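Local structure of beta-galactosidase (Geobacillus stearothermophilus, 4OIF) at residues R409-E420 with I454-F465. The protein probably hydrolyses terminal non-reducing beta-D-galactose residues of beta-D-galactosides, as a zinc-binding, trimeric member of glycoside hydrolase family 42. Numbering follows the deposited sequence.
Sequences RPAEVAILYDWE and IPVDVITKEHDF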
loop_
_atom_site.group_PDB
_atom_site.type_symbol
_atom_site.label_atom_id
_atom_site.label_comp_id
_atom_site.label_asym_id
_atom_site.label_seq_id
_atom_site.Cartn_x
_atom_site.Cartn_y
_atom_site.Cartn_z
ATOM N N ARG A 409 -32.357 12.855 -28.711
ATOM C CA ARG A 409 -31.199 13.297 -29.486
ATOM C C ARG A 409 -30.512 12.138 -30.186
ATOM O O ARG A 409 -29.457 11.667 -29.747
ATOM C CB ARG A 409 -30.193 14.026 -28.600
ATOM C CG ARG A 409 -30.038 13.462 -27.191
ATOM C CD ARG A 409 -28.796 14.030 -26.542
ATOM N NE ARG A 409 -27.603 13.521 -27.208
ATOM C CZ ARG A 409 -26.423 14.126 -27.199
ATOM N NH1 ARG A 409 -26.277 15.281 -26.567
ATOM N NH2 ARG A 409 -25.390 13.577 -27.827
ATOM N N PRO A 410 -31.103 11.692 -31.299
ATOM C CA PRO A 410 -30.631 10.509 -32.015
ATOM C C PRO A 410 -29.216 10.710 -32.523
ATOM O O PRO A 410 -28.847 11.805 -32.950
ATOM C CB PRO A 410 -31.628 10.373 -33.175
ATOM C CG PRO A 410 -32.827 11.168 -32.753
ATOM C CD PRO A 410 -32.247 12.321 -31.977
ATOM N N ALA A 411 -28.426 9.650 -32.460
ATOM C CA ALA A 411 -27.049 9.714 -32.909
ATOM C C ALA A 411 -26.842 8.726 -34.046
ATOM O O ALA A 411 -27.493 7.685 -34.094
ATOM C CB ALA A 411 -26.086 9.422 -31.742
ATOM N N GLU A 412 -25.944 9.061 -34.966
ATOM C CA GLU A 412 -25.574 8.151 -36.048
ATOM C C GLU A 412 -24.325 7.358 -35.709
ATOM O O GLU A 412 -23.875 6.524 -36.499
ATOM C CB GLU A 412 -25.341 8.925 -37.333
ATOM C CG GLU A 412 -26.519 9.758 -37.747
ATOM C CD GLU A 412 -26.244 10.517 -39.004
ATOM O OE1 GLU A 412 -25.400 11.435 -38.958
ATOM O OE2 GLU A 412 -26.859 10.183 -40.036
ATOM N N VAL A 413 -23.767 7.643 -34.536
ATOM C CA VAL A 413 -22.539 7.009 -34.089
ATOM C C VAL A 413 -22.757 6.351 -32.742
ATOM O O VAL A 413 -23.308 6.950 -31.812
ATOM C CB VAL A 413 -21.367 8.014 -33.986
ATOM C CG1 VAL A 413 -20.087 7.296 -33.619
ATOM C CG2 VAL A 413 -21.189 8.746 -35.303
ATOM N N ALA A 414 -22.318 5.101 -32.654
ATOM C CA ALA A 414 -22.442 4.341 -31.433
ATOM C C ALA A 414 -21.079 3.823 -30.993
ATOM O O ALA A 414 -20.274 3.418 -31.825
ATOM C CB ALA A 414 -23.422 3.193 -31.627
ATOM N N ILE A 415 -20.825 3.866 -29.686
ATOM C CA ILE A 415 -19.690 3.177 -29.078
ATOM C C ILE A 415 -20.202 2.021 -28.194
ATOM O O ILE A 415 -20.990 2.224 -27.281
ATOM C CB ILE A 415 -18.835 4.134 -28.237
ATOM C CG1 ILE A 415 -18.248 5.235 -29.117
ATOM C CG2 ILE A 415 -17.741 3.363 -27.487
ATOM C CD1 ILE A 415 -17.340 6.208 -28.369
ATOM N N LEU A 416 -19.768 0.806 -28.479
ATOM C CA LEU A 416 -20.253 -0.356 -27.762
ATOM C C LEU A 416 -19.416 -0.603 -26.503
ATOM O O LEU A 416 -18.191 -0.698 -26.557
ATOM C CB LEU A 416 -20.247 -1.580 -28.682
ATOM C CG LEU A 416 -20.603 -2.953 -28.112
ATOM C CD1 LEU A 416 -21.997 -2.973 -27.568
ATOM C CD2 LEU A 416 -20.431 -4.023 -29.192
ATOM N N TYR A 417 -20.110 -0.667 -25.372
ATOM C CA TYR A 417 -19.524 -0.952 -24.078
ATOM C C TYR A 417 -20.193 -2.199 -23.495
ATOM O O TYR A 417 -21.385 -2.415 -23.704
ATOM C CB TYR A 417 -19.702 0.239 -23.145
ATOM C CG TYR A 417 -19.300 -0.029 -21.715
ATOM C CD1 TYR A 417 -17.960 -0.100 -21.361
ATOM C CD2 TYR A 417 -20.257 -0.194 -20.715
ATOM C CE1 TYR A 417 -17.575 -0.327 -20.052
ATOM C CE2 TYR A 417 -19.881 -0.431 -19.399
ATOM C CZ TYR A 417 -18.529 -0.494 -19.076
ATOM O OH TYR A 417 -18.107 -0.733 -17.784
ATOM N N ASP A 418 -19.431 -3.019 -22.777
ATOM C CA ASP A 418 -19.977 -4.231 -22.171
ATOM C C ASP A 418 -19.403 -4.441 -20.760
ATOM O O ASP A 418 -18.180 -4.537 -20.573
ATOM C CB ASP A 418 -19.694 -5.438 -23.069
ATOM C CG ASP A 418 -20.439 -6.683 -22.634
ATOM O OD1 ASP A 418 -21.640 -6.792 -22.932
ATOM O OD2 ASP A 418 -19.823 -7.566 -22.012
ATOM N N TRP A 419 -20.301 -4.493 -19.776
ATOM C CA TRP A 419 -19.945 -4.650 -18.361
ATOM C C TRP A 419 -19.246 -5.974 -18.101
ATOM O O TRP A 419 -18.242 -6.034 -17.387
ATOM C CB TRP A 419 -21.196 -4.544 -17.470
ATOM C CG TRP A 419 -21.452 -3.162 -16.872
ATOM C CD1 TRP A 419 -21.007 -2.698 -15.662
ATOM C CD2 TRP A 419 -22.228 -2.093 -17.446
ATOM N NE1 TRP A 419 -21.445 -1.414 -15.456
ATOM C CE2 TRP A 419 -22.202 -1.018 -16.528
ATOM C CE3 TRP A 419 -22.949 -1.945 -18.640
ATOM C CZ2 TRP A 419 -22.857 0.200 -16.776
ATOM C CZ3 TRP A 419 -23.605 -0.735 -18.884
ATOM C CH2 TRP A 419 -23.553 0.320 -17.955
ATOM N N GLU A 420 -19.786 -7.042 -18.670
ATOM C CA GLU A 420 -19.204 -8.350 -18.453
ATOM C C GLU A 420 -17.803 -8.402 -19.072
ATOM O O GLU A 420 -16.887 -8.969 -18.488
ATOM C CB GLU A 420 -20.132 -9.444 -18.999
ATOM C CG GLU A 420 -21.366 -9.656 -18.101
ATOM C CD GLU A 420 -22.388 -10.667 -18.637
ATOM O OE1 GLU A 420 -22.311 -11.084 -19.813
ATOM O OE2 GLU A 420 -23.282 -11.046 -17.858
ATOM N N ILE A 454 -20.200 15.826 -32.626
ATOM C CA ILE A 454 -20.986 14.801 -33.281
ATOM C C ILE A 454 -21.695 13.941 -32.240
ATOM O O ILE A 454 -21.056 13.385 -31.347
ATOM C CB ILE A 454 -20.110 13.943 -34.186
ATOM C CG1 ILE A 454 -19.581 14.822 -35.322
ATOM C CG2 ILE A 454 -20.897 12.765 -34.713
ATOM C CD1 ILE A 454 -18.964 14.065 -36.440
ATOM N N PRO A 455 -23.029 13.857 -32.334
ATOM C CA PRO A 455 -23.786 13.141 -31.307
ATOM C C PRO A 455 -23.345 11.687 -31.252
ATOM O O PRO A 455 -23.085 11.093 -32.297
ATOM C CB PRO A 455 -25.245 13.274 -31.773
ATOM C CG PRO A 455 -25.243 14.430 -32.711
ATOM C CD PRO A 455 -23.904 14.401 -33.385
ATOM N N VAL A 456 -23.221 11.144 -30.045
ATOM C CA VAL A 456 -22.822 9.757 -29.873
ATOM C C VAL A 456 -23.710 9.073 -28.839
ATOM O O VAL A 456 -23.997 9.640 -27.785
ATOM C CB VAL A 456 -21.336 9.636 -29.441
ATOM C CG1 VAL A 456 -20.985 8.188 -29.122
ATOM C CG2 VAL A 456 -20.431 10.163 -30.530
ATOM N N ASP A 457 -24.180 7.878 -29.175
ATOM C CA ASP A 457 -24.768 6.982 -28.199
ATOM C C ASP A 457 -23.678 6.034 -27.715
ATOM O O ASP A 457 -22.944 5.467 -28.529
ATOM C CB ASP A 457 -25.923 6.177 -28.805
ATOM C CG ASP A 457 -27.229 6.952 -28.863
ATOM O OD1 ASP A 457 -27.252 8.159 -28.544
ATOM O OD2 ASP A 457 -28.239 6.342 -29.246
ATOM N N VAL A 458 -23.557 5.857 -26.406
ATOM C CA VAL A 458 -22.709 4.780 -25.895
ATOM C C VAL A 458 -23.624 3.643 -25.487
ATOM O O VAL A 458 -24.324 3.731 -24.489
ATOM C CB VAL A 458 -21.835 5.229 -24.714
ATOM C CG1 VAL A 458 -21.003 4.066 -24.190
ATOM C CG2 VAL A 458 -20.927 6.374 -25.143
ATOM N N ILE A 459 -23.623 2.584 -26.289
ATOM C CA ILE A 459 -24.603 1.507 -26.181
ATOM C C ILE A 459 -24.044 0.217 -25.603
ATOM O O ILE A 459 -22.844 0.087 -25.366
ATOM C CB ILE A 459 -25.203 1.163 -27.554
ATOM C CG1 ILE A 459 -24.111 0.579 -28.460
ATOM C CG2 ILE A 459 -25.900 2.397 -28.168
ATOM C CD1 ILE A 459 -24.600 0.151 -29.806
ATOM N N THR A 460 -24.946 -0.731 -25.388
ATOM C CA THR A 460 -24.607 -2.066 -24.937
ATOM C C THR A 460 -25.070 -3.056 -25.990
ATOM O O THR A 460 -25.741 -2.666 -26.942
ATOM C CB THR A 460 -25.263 -2.390 -23.599
ATOM O OG1 THR A 460 -26.677 -2.532 -23.781
ATOM C CG2 THR A 460 -24.994 -1.281 -22.617
ATOM N N LYS A 461 -24.717 -4.330 -25.831
ATOM C CA LYS A 461 -25.132 -5.348 -26.792
ATOM C C LYS A 461 -26.647 -5.554 -26.753
ATOM O O LYS A 461 -27.207 -6.172 -27.645
ATOM C CB LYS A 461 -24.406 -6.668 -26.534
ATOM C CG LYS A 461 -24.681 -7.297 -25.185
ATOM C CD LYS A 461 -23.791 -8.506 -24.987
ATOM C CE LYS A 461 -24.171 -9.294 -23.749
ATOM N NZ LYS A 461 -23.861 -8.522 -22.528
ATOM N N GLU A 462 -27.302 -5.006 -25.729
ATOM C CA GLU A 462 -28.763 -4.991 -25.640
ATOM C C GLU A 462 -29.423 -3.960 -26.574
ATOM O O GLU A 462 -30.600 -3.640 -26.409
ATOM C CB GLU A 462 -29.212 -4.694 -24.194
ATOM C CG GLU A 462 -28.512 -5.493 -23.103
ATOM C CD GLU A 462 -28.829 -6.978 -23.160
ATOM O OE1 GLU A 462 -29.985 -7.346 -23.491
ATOM O OE2 GLU A 462 -27.909 -7.778 -22.873
ATOM N N HIS A 463 -28.674 -3.423 -27.530
ATOM C CA HIS A 463 -29.182 -2.366 -28.409
ATOM C C HIS A 463 -29.240 -2.791 -29.860
ATOM O O HIS A 463 -28.513 -3.679 -30.301
ATOM C CB HIS A 463 -28.315 -1.103 -28.327
ATOM C CG HIS A 463 -28.620 -0.229 -27.156
ATOM N ND1 HIS A 463 -28.243 -0.550 -25.868
ATOM C CD2 HIS A 463 -29.254 0.963 -27.076
ATOM C CE1 HIS A 463 -28.642 0.402 -25.043
ATOM N NE2 HIS A 463 -29.258 1.332 -25.750
ATOM N N ASP A 464 -30.096 -2.105 -30.600
ATOM C CA ASP A 464 -30.201 -2.271 -32.032
ATOM C C ASP A 464 -28.990 -1.656 -32.730
ATOM O O ASP A 464 -28.857 -0.436 -32.786
ATOM C CB ASP A 464 -31.491 -1.616 -32.516
ATOM C CG ASP A 464 -31.830 -1.962 -33.945
ATOM O OD1 ASP A 464 -30.929 -2.368 -34.714
ATOM O OD2 ASP A 464 -33.018 -1.806 -34.295
ATOM N N PHE A 465 -28.109 -2.493 -33.265
ATOM C CA PHE A 465 -26.932 -1.997 -33.971
ATOM C C PHE A 465 -27.305 -1.274 -35.266
ATOM O O PHE A 465 -26.654 -0.300 -35.671
ATOM C CB PHE A 465 -25.975 -3.141 -34.306
ATOM C CG PHE A 465 -25.363 -3.801 -33.115
ATOM C CD1 PHE A 465 -25.347 -3.167 -31.883
ATOM C CD2 PHE A 465 -24.796 -5.059 -33.228
ATOM C CE1 PHE A 465 -24.780 -3.776 -30.785
ATOM C CE2 PHE A 465 -24.226 -5.672 -32.131
ATOM C CZ PHE A 465 -24.216 -5.025 -30.907
HETATM O O HOH W 1 -22.637 13.001 -27.756
HETATM O O HOH W 2 -27.007 11.326 -28.960
HETATM O O HOH W 3 -29.633 7.579 -31.209
HETATM O O HOH W 4 -24.560 11.104 -34.724
HETATM O O HOH W 5 -22.939 -4.713 -23.718
HETATM O O HOH W 6 -21.347 -9.871 -22.486
#
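K461 reaches D418 across the ends of parallel strands 413-416 and 456-459, which four backbone hydrogen bonds join. The extended lysine bends only at its last torsion (chi4 -69°), and NZ forms a salt bridge with the syn lone pair of D418 OD1 at 2.8 Å. That oxygen also accepts from a water bridging Y417 O and K461 N, while D418 OD2 caps the helix at N421 N, the usual task of an N-cap aspartate. A second water accepts from NZ and donates to D418 OD2 and E420 OE1; E420 OE2 salt-bridges R226. Replacing the lysine by an alanine removes NZ, and would probably leave D418 without a countercharge and that water without its donor. At the other end buried D457 salt-bridges R311 through OD1 and hydrogen-bonds Y468 and Q315 through OD2; waters link it to R409 O and A411 N, accept from V456 N, and join E412 N to P455 O. On D457's face small A414 leaves room for I459, its CB 3.7 Å from I459 CD1; opposite, I415 and V456 meet Y446 of helix 438-451. This helix lies in the beta-alpha-beta crossover to edge strand 456-459 of a flavodoxin-like sheet, consistent with the glutaminase-I-like trimerisation domain.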